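Local structure of DNA-directed RNA polymerase subunit L (1XPP) at residues T37-I42 and D49-Y54. The protein is a small subunit of the archaeal RNA polymerase, the enzyme that transcribes DNA into RNA, and carries the dimerisation domain of the Rpb3/Rpb11 type. Sequence-based numbering, arbitrary orientation.
Sequences TLVEEI and DEARYY
V39 and A51 mark the closest backbone approach, their CA atoms 6.1 Å apart, where the end of helix 32-42 lies nearly antiparallel (172°) to strand 50-54 with the two axes 7.9 Å from each other. V39 rests on the strand through both methyls. V39 CG1, set anti to the backbone N (chi1 166°), comes down on the peptide that follows A51, 3.6 Å from A51 O, while V39 CG2 reaches toward R52 and lies 3.9 Å from Y53 CB. The ring of Y53 meets the same valine edge-on: its CD2 is 3.9 Å from V39 CB, which sits near the ring plane, and the two side chains cross at about a right angle. With chi1 57°, Y53 CG stands between its backbone N and carbonyl carbon, which brings the ring edge to V39. With an alanine at V39 both methyls would go, which would probably open a gap over the A51-R52 peptide and take the methyl neighbour from Y53 CB. This is a helix packed on the outermost strand, within this chain, of the four-stranded antiparallel sheet in the Rpb3/Rpb11-type dimerisation domain, the chain returning from helix to strand through a short connection. One turn further along, I42 closes the contact with its branch methyl, I42 CG2 standing 3.8 Å from A51 CB; I42 also touches A81 of helix 74-105. V39 rests in addition on I65 of the neighbouring strand 64-69. T37 packs on Y89, and L38 on F96, of another copy of this protein.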
loop_
_atom_site.group_PDB
_atom_site.type_symbol
_atom_site.label_atom_id
_atom_site.label_comp_id
_atom_site.label_asym_id
_atom_site.label_seq_id
_atom_site.Cartn_x
_atom_site.Cartn_y
_atom_site.Cartn_z
ATOM N N THR D 37 9.511 0.269 16.162
ATOM C CA THR D 37 10.938 -0.098 16.236
ATOM C C THR D 37 11.802 1.065 15.752
ATOM O O THR D 37 12.810 1.409 16.357
ATOM C CB THR D 37 11.245 -1.365 15.403
ATOM O OG1 THR D 37 10.470 -2.436 15.918
ATOM C CG2 THR D 37 12.734 -1.760 15.486
ATOM N N LEU D 38 11.357 1.699 14.679
ATOM C CA LEU D 38 12.089 2.820 14.155
ATOM C C LEU D 38 12.202 3.957 15.175
ATOM O O LEU D 38 13.272 4.528 15.386
ATOM C CB LEU D 38 11.436 3.289 12.860
ATOM C CG LEU D 38 12.089 4.512 12.232
ATOM C CD1 LEU D 38 13.589 4.306 11.949
ATOM C CD2 LEU D 38 11.333 4.914 10.975
ATOM N N VAL D 39 11.073 4.275 15.813
ATOM C CA VAL D 39 11.024 5.333 16.803
ATOM C C VAL D 39 11.867 4.961 18.036
ATOM O O VAL D 39 12.647 5.796 18.518
ATOM C CB VAL D 39 9.537 5.713 17.104
ATOM C CG1 VAL D 39 9.418 6.573 18.366
ATOM C CG2 VAL D 39 8.932 6.450 15.907
ATOM N N GLU D 40 11.756 3.709 18.494
ATOM C CA GLU D 40 12.594 3.208 19.608
ATOM C C GLU D 40 14.079 3.420 19.286
ATOM O O GLU D 40 14.863 3.916 20.111
ATOM C CB GLU D 40 12.306 1.739 19.887
ATOM C CG GLU D 40 13.006 1.185 21.129
ATOM C CD GLU D 40 12.963 -0.342 21.224
ATOM O OE1 GLU D 40 13.743 -0.934 22.006
ATOM O OE2 GLU D 40 12.162 -0.967 20.515
ATOM N N GLU D 41 14.448 3.116 18.052
ATOM C CA GLU D 41 15.824 3.331 17.646
ATOM C C GLU D 41 16.227 4.812 17.610
ATOM O O GLU D 41 17.315 5.188 18.092
ATOM C CB GLU D 41 16.099 2.628 16.309
ATOM C CG GLU D 41 17.593 2.594 15.940
ATOM C CD GLU D 41 18.412 1.636 16.801
ATOM O OE1 GLU D 41 17.854 0.923 17.649
ATOM O OE2 GLU D 41 19.648 1.610 16.628
ATOM N N ILE D 42 15.378 5.671 17.049
ATOM C CA ILE D 42 15.721 7.091 16.939
ATOM C C ILE D 42 15.874 7.690 18.344
ATOM O O ILE D 42 16.691 8.580 18.539
ATOM C CB ILE D 42 14.634 7.875 16.174
ATOM C CG1 ILE D 42 14.580 7.455 14.703
ATOM C CG2 ILE D 42 14.869 9.380 16.270
ATOM C CD1 ILE D 42 13.234 7.759 14.012
ATOM N N ASP D 49 15.772 15.119 20.354
ATOM C CA ASP D 49 15.007 15.802 21.382
ATOM C C ASP D 49 13.675 15.081 21.623
ATOM O O ASP D 49 13.298 14.805 22.761
ATOM C CB ASP D 49 14.771 17.228 20.873
ATOM C CG ASP D 49 14.843 18.261 21.938
ATOM O OD1 ASP D 49 13.963 18.268 22.826
ATOM O OD2 ASP D 49 15.749 19.120 21.836
ATOM N N GLU D 50 12.965 14.766 20.543
ATOM C CA GLU D 50 11.729 14.018 20.649
ATOM C C GLU D 50 11.571 13.167 19.410
ATOM O O GLU D 50 11.981 13.560 18.335
ATOM C CB GLU D 50 10.518 14.957 20.764
ATOM C CG GLU D 50 9.942 15.062 22.187
ATOM C CD GLU D 50 8.889 16.140 22.305
ATOM O OE1 GLU D 50 8.975 16.952 23.260
ATOM O OE2 GLU D 50 7.986 16.186 21.435
ATOM N N ALA D 51 10.978 12.006 19.596
ATOM C CA ALA D 51 10.601 11.154 18.465
ATOM C C ALA D 51 9.344 10.434 18.856
ATOM O O ALA D 51 9.280 9.789 19.911
ATOM C CB ALA D 51 11.693 10.175 18.123
ATOM N N ARG D 52 8.342 10.539 17.988
ATOM C CA ARG D 52 7.023 10.015 18.292
ATOM C C ARG D 52 6.447 9.329 17.079
ATOM O O ARG D 52 6.640 9.784 15.953
ATOM C CB ARG D 52 6.076 11.154 18.646
ATOM C CG ARG D 52 6.563 12.069 19.765
ATOM C CD ARG D 52 6.146 11.517 21.120
ATOM N NE ARG D 52 4.730 11.169 21.117
ATOM C CZ ARG D 52 4.014 10.878 22.198
ATOM N NH1 ARG D 52 4.577 10.904 23.403
ATOM N NH2 ARG D 52 2.723 10.572 22.072
ATOM N N TYR D 53 5.715 8.250 17.304
ATOM C CA TYR D 53 4.849 7.733 16.254
ATOM C C TYR D 53 3.418 8.035 16.604
ATOM O O TYR D 53 3.055 8.102 17.799
ATOM C CB TYR D 53 5.018 6.224 16.058
ATOM C CG TYR D 53 4.778 5.380 17.289
ATOM C CD1 TYR D 53 3.472 4.982 17.650
ATOM C CD2 TYR D 53 5.843 4.966 18.075
ATOM C CE1 TYR D 53 3.260 4.202 18.787
ATOM C CE2 TYR D 53 5.641 4.174 19.190
ATOM C CZ TYR D 53 4.352 3.802 19.544
ATOM O OH TYR D 53 4.183 3.018 20.673
ATOM N N TYR D 54 2.616 8.151 15.557
ATOM C CA TYR D 54 1.171 8.359 15.687
ATOM C C TYR D 54 0.515 7.328 14.810
ATOM O O TYR D 54 0.598 7.376 13.575
ATOM C CB TYR D 54 0.759 9.756 15.277
ATOM C CG TYR D 54 1.543 10.826 15.997
ATOM C CD1 TYR D 54 2.752 11.323 15.472
ATOM C CD2 TYR D 54 1.104 11.314 17.225
ATOM C CE1 TYR D 54 3.468 12.334 16.144
ATOM C CE2 TYR D 54 1.809 12.294 17.889
ATOM C CZ TYR D 54 2.976 12.796 17.354
ATOM O OH TYR D 54 3.616 13.774 18.075
#